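Local coordinates for glycosyl hydrolase family 2, TIM barrel domain protein (Parabacteroides merdae ATCC 43184, PDB 6DXU) that probably hydrolyses beta-glucuronides as a family 2 glycoside hydrolase of a human gut bacterium, at residues 522-527 with 563-568; 645-650 with 761-766; 530-535 with 555-560. All blocks are in the same frame, centred on the assembly; numbering follows the deposited sequence.

In the fold
All three contacts lie on the same side of the chain's centre. Contact 3 lies within the excursion after strand 512-513, against the short helix 557-560; contact 1 joins the same excursion to the start of helix 565-579 and borders a bicine pocket with Arg523 and Trp563. Contact 2, centred about 11 Å from contact 1, brings Lys766 to the same pocket, where its NZ is 3.1 Å from Arg523 NH1; a salt bridge from Glu526 OE1 to Arg648 NH2 (2.8 Å) joins the two. Contact 3, centred about 13 Å from contact 1, is tied to it by the Asp527 OD2-Lys533 NZ salt bridge (3.0 Å). Contacts 2 and 3 stay about 7 Å apart at their nearest atoms.

Contact 1: 522-527 with 563-568; sequences RRHSED and WSESYV. With BCN (bicine), chain L.
Trp563 and Arg523 meet beside the bicine: CB of Trp563 lies at the edge of the Arg523 guanidinium, 3.9 Å from NH1, and NH1 itself donates to bicine O4 at 2.9 Å. The arginine gets there with CG anti to its backbone N (chi1 179°); CD passes the carbonyl oxygen of Trp563, and a bend at chi3 then turns the guanidinium to the bicine, while NH2 is held by Ala794 O and Gln793 OE1. The indole leads away from the 522-527 loop, and over one of its faces, toward the rim, sits bicine C3, 3.4 Å from CD1. Its NE1 is bonded to Ser558 O. Putting a serine in place of Trp563 would probably strip the ligand carbons of their flat support and leave Ser558 O without this donor.

Ser564 packs CB against Arg523 O and forms the N-cap of helix 565-579: OG accepts weakly from Ser566 N and Tyr567 N, and also bonds to Asp562. This helix leads from the long loop after strand 512-513 to the parallel strand 587-589, a beta-alpha-beta crossover of the TIM barrel, and the loop folds back here onto the helix start.

Glu565 grips the loop twice. Its N donates to Arg523 O at 2.8 Å, while its extended side chain takes Arg522 N on the anti side of OE1, 2.7 Å away and nearly straight at 173°. The same OE1 is 3.8 Å from His524 CE1, the carboxylate turned 27° from the imidazole, whose nitrogens bond to Tyr641 and Thr644.

Ser566 follows with OG near the plane of the His524 ring, at its edge. That oxygen accepts from Ser525 N at 2.9 Å and also bonds to Tyr641 OH.

Contact 2: 645-650 with 761-766; sequences WPVRWG and RCLSSK
Leu763 fits against both Val647 and Trp649, its branches dividing the work. CD1 reaches Val647 CG1 at 3.7 Å and CB of Trp649 at 3.8 Å, whereas CD2 lies 4.0 Å from Val647 CB; the valine and leucine side chains cross at about a right angle. No hydrogen bond links the two segments, so the join is made by van der Waals and CH-pi contacts.

Trp649 receives the leucine over one face. Leu763 CB stands 4.2 Å from the centroid of the six-membered ring and 28° off its normal, a CH-pi contact displaced toward the CE3 rim, where the separation from CE3 is 3.8 Å. The indole is placed there with CG between the backbone N and the carbonyl carbon (chi1 68°), and the two side chains slide past each other in opposite directions. Leu763 O, which comes close to CZ3 and CH2 of the ring, is taken by Asn796 ND2.

Val647 has a second neighbour in Arg761. CG1 lies over one face of the guanidinium, 3.8 Å from NH2, and CG2 is 3.9 Å from NH1. The flat group is held by bonds to strand 715-726, a salt bridge from NH2 to Glu724 and a hydrogen bond from NE to Gln726, so the valine rests on an anchored surface.

Leu763 sits in a type I turn, Cys762 to Ser765, closed by Ser765 N to Cys762 O. The turn, in the loop between strands 747-755 and 768-775, joins the C-terminal domain to edge strand 647-649 of a five-stranded sheet, and the next residue, Lys766, lines the bicine pocket.

Contact 3: 530-535 with 555-560; sequences YNLKNI and PRASRD
Ile535 and Leu532 make the apolar part of the contact with the segment 555-560. CD1 of Ile535 presses on the Pro555-Arg556 peptide, 3.4 Å from Pro555 C, and touches the proline ring at CB, 3.5 Å away. The side chain achieves this by placing CG1 anti to the carbonyl carbon (chi1 -50°) and then folding again at chi2. Leu532 reaches across chiefly with CD2: it lies 3.9 Å from Ala557 CA and 4.2 Å from Asp560 CB, filling the angle between these two residues. Both Leu532 and Ala557 also touch Tyr567 of helix 565-579, so the leucine is wedged between two successive helices.

The two apolar residues are the first and last of a type I beta turn, Leu532 to Ile535. Leu532 meets the single-turn helix 557-560, Ile535 the residues leading into it, with Arg556 at the N-cap position. Turn and helix both belong to the long excursion after strand 512-513 of the TIM barrel, and Ser558 O of this helix is bonded by Trp563 NE1 beside the bicine.

On the helix side a salt bridge joins Arg559 and Asp560. The arginine grips the carboxylate side-on, NE to OD1 at 2.7 Å and NH2 to the syn lone pair of OD2 at 3.2 Å. OD2 also accepts from Arg556 N, which approaches from above the carboxylate plane, 55° out of it; three donors thus fix the rotation of the group. The guanidinium of Arg556 lies with one face under Arg559 CB and bonds to carbonyl oxygens of Val554, Gly552 and Asp547.

A water provides the polar bridge between the segments: it accepts from Asn531 ND2 at 2.6 Å and donates to Asp560 O at 2.8 Å, beside the contact of Asn531 CB with that same carbonyl oxygen.

Contact 1: 522-527 with 563-568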
loop_
_atom_site.group_PDB
_atom_site.type_symbol
_atom_site.label_atom_id
_atom_site.label_comp_id
_atom_site.label_asym_id
_atom_site.label_seq_id
_atom_site.Cartn_x
_atom_site.Cartn_y
_atom_site.Cartn_z
ATOM N N ARG D 522 -6.582 -12.687 -54.632
ATOM C CA ARG D 522 -6.022 -13.237 -55.864
ATOM C C ARG D 522 -6.374 -14.708 -56.015
ATOM O O ARG D 522 -5.959 -15.321 -57.006
ATOM C CB ARG D 522 -4.494 -13.063 -55.983
ATOM C CG ARG D 522 -4.056 -11.605 -55.911
ATOM C CD ARG D 522 -2.534 -11.417 -55.890
ATOM N NE ARG D 522 -2.229 -9.989 -55.995
ATOM C CZ ARG D 522 -2.155 -9.330 -57.156
ATOM N NH1 ARG D 522 -2.340 -9.963 -58.310
ATOM N NH2 ARG D 522 -1.899 -8.030 -57.166
ATOM N N ARG D 523 -7.123 -15.302 -55.088
ATOM C CA ARG D 523 -7.601 -16.665 -55.290
ATOM C C ARG D 523 -8.992 -16.639 -55.902
ATOM O O ARG D 523 -9.885 -15.944 -55.403
ATOM C CB ARG D 523 -7.627 -17.451 -53.987
ATOM C CG ARG D 523 -8.147 -18.873 -54.149
ATOM C CD ARG D 523 -8.244 -19.583 -52.801
ATOM N NE ARG D 523 -6.936 -19.995 -52.288
ATOM C CZ ARG D 523 -6.710 -20.373 -51.034
ATOM N NH1 ARG D 523 -7.704 -20.379 -50.146
ATOM N NH2 ARG D 523 -5.486 -20.739 -50.655
ATOM N N HIS D 524 -9.175 -17.395 -56.981
ATOM C CA HIS D 524 -10.435 -17.410 -57.699
ATOM C C HIS D 524 -10.850 -18.852 -57.951
ATOM O O HIS D 524 -10.088 -19.797 -57.709
ATOM C CB HIS D 524 -10.328 -16.590 -58.992
ATOM C CG HIS D 524 -9.825 -15.196 -58.766
ATOM N ND1 HIS D 524 -10.653 -14.151 -58.415
ATOM C CD2 HIS D 524 -8.572 -14.681 -58.827
ATOM C CE1 HIS D 524 -9.934 -13.050 -58.276
ATOM N NE2 HIS D 524 -8.669 -13.343 -58.525
ATOM N N SER D 525 -12.085 -19.026 -58.420
ATOM C CA SER D 525 -12.622 -20.368 -58.601
ATOM C C SER D 525 -13.581 -20.389 -59.778
ATOM O O SER D 525 -14.377 -19.463 -59.955
ATOM C CB SER D 525 -13.350 -20.862 -57.344
ATOM O OG SER D 525 -13.857 -22.182 -57.510
ATOM N N GLU D 526 -13.461 -21.428 -60.602
ATOM C CA GLU D 526 -14.448 -21.669 -61.649
ATOM C C GLU D 526 -15.778 -22.153 -61.072
ATOM O O GLU D 526 -16.804 -22.054 -61.757
ATOM C CB GLU D 526 -13.905 -22.664 -62.685
ATOM C CG GLU D 526 -12.779 -22.108 -63.574
ATOM C CD GLU D 526 -13.218 -20.989 -64.509
ATOM O OE1 GLU D 526 -14.426 -20.661 -64.574
ATOM O OE2 GLU D 526 -12.339 -20.420 -65.190
ATOM N N ASP D 527 -15.769 -22.744 -59.865
ATOM C CA ASP D 527 -17.000 -23.121 -59.154
ATOM C C ASP D 527 -16.872 -22.785 -57.665
ATOM O O ASP D 527 -16.379 -23.600 -56.873
ATOM C CB ASP D 527 -17.317 -24.598 -59.355
ATOM C CG ASP D 527 -18.653 -24.998 -58.744
ATOM O OD1 ASP D 527 -19.360 -24.124 -58.180
ATOM O OD2 ASP D 527 -18.992 -26.198 -58.827
ATOM N N TRP D 563 -12.530 -20.198 -49.835
ATOM C CA TRP D 563 -12.002 -18.872 -49.469
ATOM C C TRP D 563 -11.536 -18.087 -50.689
ATOM O O TRP D 563 -10.587 -17.283 -50.625
ATOM C CB TRP D 563 -10.893 -18.945 -48.418
ATOM C CG TRP D 563 -11.406 -19.316 -47.043
ATOM C CD1 TRP D 563 -12.371 -20.249 -46.736
ATOM C CD2 TRP D 563 -10.963 -18.773 -45.794
ATOM N NE1 TRP D 563 -12.555 -20.301 -45.366
ATOM C CE2 TRP D 563 -11.697 -19.410 -44.772
ATOM C CE3 TRP D 563 -10.012 -17.810 -45.443
ATOM C CZ2 TRP D 563 -11.515 -19.101 -43.415
ATOM C CZ3 TRP D 563 -9.833 -17.502 -44.107
ATOM C CH2 TRP D 563 -10.576 -18.150 -43.106
ATOM N N SER D 564 -12.161 -18.358 -51.822
ATOM C CA SER D 564 -11.856 -17.601 -53.016
ATOM C C SER D 564 -12.605 -16.280 -52.997
ATOM O O SER D 564 -13.627 -16.123 -52.326
ATOM C CB SER D 564 -12.234 -18.387 -54.269
ATOM O OG SER D 564 -13.641 -18.495 -54.367
ATOM N N GLU D 565 -12.074 -15.318 -53.749
ATOM C CA GLU D 565 -12.820 -14.093 -53.979
ATOM C C GLU D 565 -14.130 -14.368 -54.703
ATOM O O GLU D 565 -15.074 -13.586 -54.582
ATOM C CB GLU D 565 -11.984 -13.115 -54.787
ATOM C CG GLU D 565 -10.655 -12.797 -54.172
ATOM C CD GLU D 565 -10.139 -11.467 -54.665
ATOM O OE1 GLU D 565 -8.954 -11.364 -55.058
ATOM O OE2 GLU D 565 -10.934 -10.518 -54.672
ATOM N N SER D 566 -14.192 -15.461 -55.472
ATOM C CA SER D 566 -15.363 -15.734 -56.299
ATOM C C SER D 566 -16.601 -15.973 -55.448
ATOM O O SER D 566 -17.702 -15.538 -55.808
ATOM C CB SER D 566 -15.083 -16.935 -57.206
ATOM O OG SER D 566 -13.807 -16.798 -57.831
ATOM N N TYR D 567 -16.441 -16.656 -54.316
ATOM C CA TYR D 567 -17.573 -16.894 -53.427
ATOM C C TYR D 567 -18.027 -15.604 -52.748
ATOM O O TYR D 567 -19.227 -15.301 -52.717
ATOM C CB TYR D 567 -17.211 -17.948 -52.384
ATOM C CG TYR D 567 -18.325 -18.198 -51.390
ATOM C CD1 TYR D 567 -19.457 -18.912 -51.758
ATOM C CD2 TYR D 567 -18.260 -17.691 -50.093
ATOM C CE1 TYR D 567 -20.489 -19.139 -50.861
ATOM C CE2 TYR D 567 -19.295 -17.908 -49.185
ATOM C CZ TYR D 567 -20.411 -18.631 -49.584
ATOM O OH TYR D 567 -21.451 -18.853 -48.707
ATOM N N VAL D 568 -17.089 -14.826 -52.194
ATOM C CA VAL D 568 -17.523 -13.669 -51.413
ATOM C C VAL D 568 -18.128 -12.603 -52.320
ATOM O O VAL D 568 -19.023 -11.858 -51.900
ATOM C CB VAL D 568 -16.387 -13.105 -50.531
ATOM C CG1 VAL D 568 -15.443 -12.240 -51.325
ATOM C CG2 VAL D 568 -16.989 -12.307 -49.366
HETATM N N1 BCN L . -8.804 -22.765 -45.157
HETATM C C1 BCN L . -8.926 -24.207 -45.057
HETATM C C2 BCN L . -7.660 -24.852 -45.617
HETATM O O21 BCN L . -6.849 -24.151 -46.275
HETATM O O22 BCN L . -7.433 -26.078 -45.423
HETATM C C3 BCN L . -9.734 -22.300 -46.181
HETATM C C4 BCN L . -9.184 -22.550 -47.587
HETATM O O4 BCN L . -7.903 -21.993 -47.708
HETATM C C5 BCN L . -9.208 -22.175 -43.880
HETATM C C6 BCN L . -7.984 -21.862 -43.021
HETATM O O6 BCN L . -6.857 -21.775 -43.854
#

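Contact 2: 645-650 with 761-766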
loop_
_atom_site.group_PDB
_atom_site.type_symbol
_atom_site.label_atom_id
_atom_site.label_comp_id
_atom_site.label_asym_id
_atom_site.label_seq_id
_atom_site.Cartn_x
_atom_site.Cartn_y
_atom_site.Cartn_z
ATOM N N TRP D 645 -7.072 -12.535 -61.780
ATOM C CA TRP D 645 -7.321 -13.932 -62.129
ATOM C C TRP D 645 -6.640 -14.183 -63.468
ATOM O O TRP D 645 -7.264 -14.011 -64.527
ATOM C CB TRP D 645 -8.819 -14.208 -62.212
ATOM C CG TRP D 645 -9.173 -15.658 -62.305
ATOM C CD1 TRP D 645 -8.327 -16.710 -62.212
ATOM C CD2 TRP D 645 -10.488 -16.207 -62.494
ATOM N NE1 TRP D 645 -9.032 -17.892 -62.315
ATOM C CE2 TRP D 645 -10.359 -17.607 -62.491
ATOM C CE3 TRP D 645 -11.763 -15.645 -62.642
ATOM C CZ2 TRP D 645 -11.453 -18.463 -62.644
ATOM C CZ3 TRP D 645 -12.849 -16.495 -62.802
ATOM C CH2 TRP D 645 -12.681 -17.894 -62.803
ATOM N N PRO D 646 -5.365 -14.583 -63.475
ATOM C CA PRO D 646 -4.622 -14.626 -64.747
ATOM C C PRO D 646 -4.966 -15.813 -65.640
ATOM O O PRO D 646 -4.896 -15.707 -66.876
ATOM C CB PRO D 646 -3.158 -14.683 -64.290
ATOM C CG PRO D 646 -3.202 -15.302 -62.948
ATOM C CD PRO D 646 -4.481 -14.790 -62.312
ATOM N N VAL D 647 -5.350 -16.942 -65.048
ATOM C CA VAL D 647 -5.579 -18.172 -65.799
ATOM C C VAL D 647 -6.924 -18.774 -65.400
ATOM O O VAL D 647 -7.088 -19.248 -64.266
ATOM C CB VAL D 647 -4.456 -19.200 -65.601
ATOM C CG1 VAL D 647 -4.601 -20.308 -66.638
ATOM C CG2 VAL D 647 -3.083 -18.537 -65.723
ATOM N N ARG D 648 -7.875 -18.767 -66.332
ATOM C CA ARG D 648 -9.117 -19.519 -66.202
ATOM C C ARG D 648 -8.948 -20.933 -66.764
ATOM O O ARG D 648 -7.925 -21.271 -67.374
ATOM C CB ARG D 648 -10.249 -18.789 -66.911
ATOM C CG ARG D 648 -10.644 -17.487 -66.234
ATOM C CD ARG D 648 -11.990 -16.981 -66.774
ATOM N NE ARG D 648 -13.084 -17.777 -66.231
ATOM C CZ ARG D 648 -14.362 -17.408 -66.240
ATOM N NH1 ARG D 648 -14.714 -16.247 -66.772
ATOM N NH2 ARG D 648 -15.280 -18.204 -65.699
ATOM N N TRP D 649 -9.956 -21.778 -66.552
ATOM C CA TRP D 649 -9.816 -23.155 -67.005
ATOM C C TRP D 649 -11.177 -23.793 -67.261
ATOM O O TRP D 649 -12.222 -23.298 -66.829
ATOM C CB TRP D 649 -9.001 -23.999 -66.009
ATOM C CG TRP D 649 -9.659 -24.248 -64.685
ATOM C CD1 TRP D 649 -10.480 -25.287 -64.366
ATOM C CD2 TRP D 649 -9.525 -23.462 -63.490
ATOM N NE1 TRP D 649 -10.884 -25.193 -63.056
ATOM C CE2 TRP D 649 -10.309 -24.083 -62.492
ATOM C CE3 TRP D 649 -8.822 -22.295 -63.170
ATOM C CZ2 TRP D 649 -10.417 -23.570 -61.192
ATOM C CZ3 TRP D 649 -8.922 -21.790 -61.870
ATOM C CH2 TRP D 649 -9.723 -22.423 -60.904
ATOM N N GLY D 650 -11.144 -24.901 -67.988
ATOM C CA GLY D 650 -12.339 -25.642 -68.322
ATOM C C GLY D 650 -12.145 -26.361 -69.643
ATOM O O GLY D 650 -11.038 -26.459 -70.160
ATOM N N ARG D 761 0.153 -26.597 -64.920
ATOM C CA ARG D 761 -0.126 -25.737 -63.772
ATOM C C ARG D 761 -1.300 -26.284 -62.965
ATOM O O ARG D 761 -2.374 -26.556 -63.515
ATOM C CB ARG D 761 -0.421 -24.314 -64.234
ATOM C CG ARG D 761 0.761 -23.617 -64.876
ATOM C CD ARG D 761 0.350 -22.295 -65.489
ATOM N NE ARG D 761 -0.566 -22.498 -66.606
ATOM C CZ ARG D 761 -0.815 -21.596 -67.548
ATOM N NH1 ARG D 761 -0.219 -20.412 -67.517
ATOM N NH2 ARG D 761 -1.661 -21.886 -68.526
ATOM N N CYS D 762 -1.104 -26.413 -61.650
ATOM C CA CYS D 762 -2.138 -26.908 -60.738
ATOM C C CYS D 762 -3.014 -25.737 -60.297
ATOM O O CYS D 762 -2.863 -25.182 -59.207
ATOM C CB CYS D 762 -1.507 -27.588 -59.532
ATOM S SG CYS D 762 -0.386 -28.954 -59.915
ATOM N N LEU D 763 -3.991 -25.403 -61.137
ATOM C CA LEU D 763 -4.721 -24.153 -60.970
ATOM C C LEU D 763 -5.679 -24.141 -59.781
ATOM O O LEU D 763 -6.216 -23.073 -59.468
ATOM C CB LEU D 763 -5.498 -23.832 -62.243
ATOM C CG LEU D 763 -4.602 -23.555 -63.449
ATOM C CD1 LEU D 763 -5.449 -23.363 -64.698
ATOM C CD2 LEU D 763 -3.702 -22.338 -63.182
ATOM N N SER D 764 -5.932 -25.269 -59.124
ATOM C CA SER D 764 -6.805 -25.274 -57.956
ATOM C C SER D 764 -6.033 -25.440 -56.658
ATOM O O SER D 764 -6.650 -25.557 -55.584
ATOM C CB SER D 764 -7.868 -26.365 -58.087
ATOM O OG SER D 764 -7.260 -27.636 -58.097
ATOM N N SER D 765 -4.703 -25.424 -56.719
ATOM C CA SER D 765 -3.904 -25.717 -55.535
ATOM C C SER D 765 -3.984 -24.601 -54.497
ATOM O O SER D 765 -3.891 -23.406 -54.832
ATOM C CB SER D 765 -2.438 -25.958 -55.922
ATOM O OG SER D 765 -1.662 -26.204 -54.757
ATOM N N LYS D 766 -4.125 -25.007 -53.233
ATOM C CA LYS D 766 -4.034 -24.129 -52.072
ATOM C C LYS D 766 -2.862 -24.465 -51.187
ATOM O O LYS D 766 -2.829 -24.048 -50.022
ATOM C CB LYS D 766 -5.278 -24.190 -51.230
ATOM C CG LYS D 766 -6.336 -23.685 -52.021
ATOM C CD LYS D 766 -7.587 -23.884 -51.287
ATOM C CE LYS D 766 -8.703 -23.094 -51.904
ATOM N NZ LYS D 766 -9.494 -22.774 -50.794
#

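Contact 3: 530-535 with 555-560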
loop_
_atom_site.group_PDB
_atom_site.type_symbol
_atom_site.label_atom_id
_atom_site.label_comp_id
_atom_site.label_asym_id
_atom_site.label_seq_id
_atom_site.Cartn_x
_atom_site.Cartn_y
_atom_site.Cartn_z
ATOM N N TYR D 530 -18.283 -25.396 -55.013
ATOM C CA TYR D 530 -17.937 -26.770 -55.356
ATOM C C TYR D 530 -18.119 -27.704 -54.164
ATOM O O TYR D 530 -18.651 -28.812 -54.308
ATOM C CB TYR D 530 -16.491 -26.793 -55.851
ATOM C CG TYR D 530 -16.009 -28.068 -56.507
ATOM C CD1 TYR D 530 -14.982 -28.823 -55.940
ATOM C CD2 TYR D 530 -16.563 -28.510 -57.701
ATOM C CE1 TYR D 530 -14.518 -29.983 -56.555
ATOM C CE2 TYR D 530 -16.109 -29.668 -58.322
ATOM C CZ TYR D 530 -15.093 -30.399 -57.746
ATOM O OH TYR D 530 -14.652 -31.544 -58.373
ATOM N N ASN D 531 -17.683 -27.280 -52.984
ATOM C CA ASN D 531 -17.854 -28.064 -51.767
ATOM C C ASN D 531 -18.950 -27.514 -50.858
ATOM O O ASN D 531 -18.972 -27.839 -49.668
ATOM C CB ASN D 531 -16.522 -28.157 -51.021
ATOM C CG ASN D 531 -15.492 -28.948 -51.796
ATOM O OD1 ASN D 531 -15.779 -30.045 -52.274
ATOM N ND2 ASN D 531 -14.303 -28.382 -51.961
ATOM N N LEU D 532 -19.855 -26.685 -51.388
ATOM C CA LEU D 532 -20.850 -26.000 -50.568
ATOM C C LEU D 532 -22.282 -26.384 -50.916
ATOM O O LEU D 532 -23.216 -25.718 -50.464
ATOM C CB LEU D 532 -20.685 -24.485 -50.707
ATOM C CG LEU D 532 -19.296 -23.967 -50.355
ATOM C CD1 LEU D 532 -19.233 -22.462 -50.532
ATOM C CD2 LEU D 532 -18.994 -24.353 -48.920
ATOM N N LYS D 533 -22.485 -27.475 -51.651
ATOM C CA LYS D 533 -23.820 -27.772 -52.152
ATOM C C LYS D 533 -24.739 -28.413 -51.117
ATOM O O LYS D 533 -25.944 -28.499 -51.365
ATOM C CB LYS D 533 -23.718 -28.675 -53.386
ATOM C CG LYS D 533 -23.803 -27.907 -54.691
ATOM C CD LYS D 533 -22.656 -28.237 -55.636
ATOM C CE LYS D 533 -22.582 -27.194 -56.747
ATOM N NZ LYS D 533 -21.459 -27.420 -57.706
ATOM N N ASN D 534 -24.221 -28.831 -49.958
ATOM C CA ASN D 534 -25.038 -29.503 -48.953
ATOM C C ASN D 534 -25.129 -28.723 -47.642
ATOM O O ASN D 534 -25.372 -29.319 -46.586
ATOM C CB ASN D 534 -24.506 -30.911 -48.692
ATOM C CG ASN D 534 -24.350 -31.714 -49.965
ATOM O OD1 ASN D 534 -25.235 -31.719 -50.822
ATOM N ND2 ASN D 534 -23.214 -32.385 -50.101
ATOM N N ILE D 535 -24.935 -27.407 -47.678
ATOM C CA ILE D 535 -25.201 -26.575 -46.508
ATOM C C ILE D 535 -26.710 -26.413 -46.375
ATOM O O ILE D 535 -27.386 -26.007 -47.327
ATOM C CB ILE D 535 -24.507 -25.209 -46.630
ATOM C CG1 ILE D 535 -23.027 -25.380 -46.989
ATOM C CG2 ILE D 535 -24.668 -24.416 -45.337
ATOM C CD1 ILE D 535 -22.238 -26.151 -45.968
ATOM N N PRO D 555 -21.470 -28.405 -41.220
ATOM C CA PRO D 555 -21.052 -27.847 -42.516
ATOM C C PRO D 555 -21.395 -26.369 -42.656
ATOM O O PRO D 555 -22.498 -25.931 -42.318
ATOM C CB PRO D 555 -21.825 -28.697 -43.529
ATOM C CG PRO D 555 -21.961 -30.024 -42.853
ATOM C CD PRO D 555 -22.140 -29.712 -41.383
ATOM N N ARG D 556 -20.437 -25.609 -43.187
ATOM C CA ARG D 556 -20.517 -24.155 -43.266
ATOM C C ARG D 556 -19.398 -23.641 -44.168
ATOM O O ARG D 556 -18.297 -24.200 -44.191
ATOM C CB ARG D 556 -20.422 -23.522 -41.871
ATOM C CG ARG D 556 -19.171 -23.909 -41.080
ATOM C CD ARG D 556 -19.310 -23.533 -39.599
ATOM N NE ARG D 556 -18.050 -23.664 -38.866
ATOM C CZ ARG D 556 -17.571 -24.813 -38.398
ATOM N NH1 ARG D 556 -18.242 -25.944 -38.590
ATOM N NH2 ARG D 556 -16.421 -24.836 -37.736
ATOM N N ALA D 557 -19.690 -22.554 -44.892
ATOM C CA ALA D 557 -18.729 -22.010 -45.847
ATOM C C ALA D 557 -17.425 -21.608 -45.171
ATOM O O ALA D 557 -16.348 -21.779 -45.750
ATOM C CB ALA D 557 -19.334 -20.815 -46.585
ATOM N N SER D 558 -17.497 -21.077 -43.943
ATOM C CA SER D 558 -16.273 -20.647 -43.272
ATOM C C SER D 558 -15.295 -21.802 -43.110
ATOM O O SER D 558 -14.077 -21.598 -43.165
ATOM C CB SER D 558 -16.592 -20.046 -41.898
ATOM O OG SER D 558 -17.157 -21.018 -41.043
ATOM N N ARG D 559 -15.809 -23.017 -42.921
ATOM C CA ARG D 559 -14.970 -24.194 -42.737
ATOM C C ARG D 559 -14.705 -24.943 -44.037
ATOM O O ARG D 559 -13.592 -25.430 -44.247
ATOM C CB ARG D 559 -15.608 -25.155 -41.734
ATOM C CG ARG D 559 -14.677 -26.291 -41.329
ATOM C CD ARG D 559 -15.421 -27.394 -40.614
ATOM N NE ARG D 559 -16.415 -28.022 -41.480
ATOM C CZ ARG D 559 -17.217 -29.005 -41.089
ATOM N NH1 ARG D 559 -17.141 -29.476 -39.846
ATOM N NH2 ARG D 559 -18.092 -29.517 -41.940
ATOM N N ASP D 560 -15.707 -25.057 -44.906
ATOM C CA ASP D 560 -15.623 -25.921 -46.075
ATOM C C ASP D 560 -15.408 -25.165 -47.371
ATOM O O ASP D 560 -15.048 -25.787 -48.378
ATOM C CB ASP D 560 -16.908 -26.757 -46.191
ATOM C CG ASP D 560 -17.229 -27.491 -44.909
ATOM O OD1 ASP D 560 -16.272 -27.816 -44.180
ATOM O OD2 ASP D 560 -18.424 -27.727 -44.622
HETATM O O HOH W 1 -14.080 -25.963 -50.946
#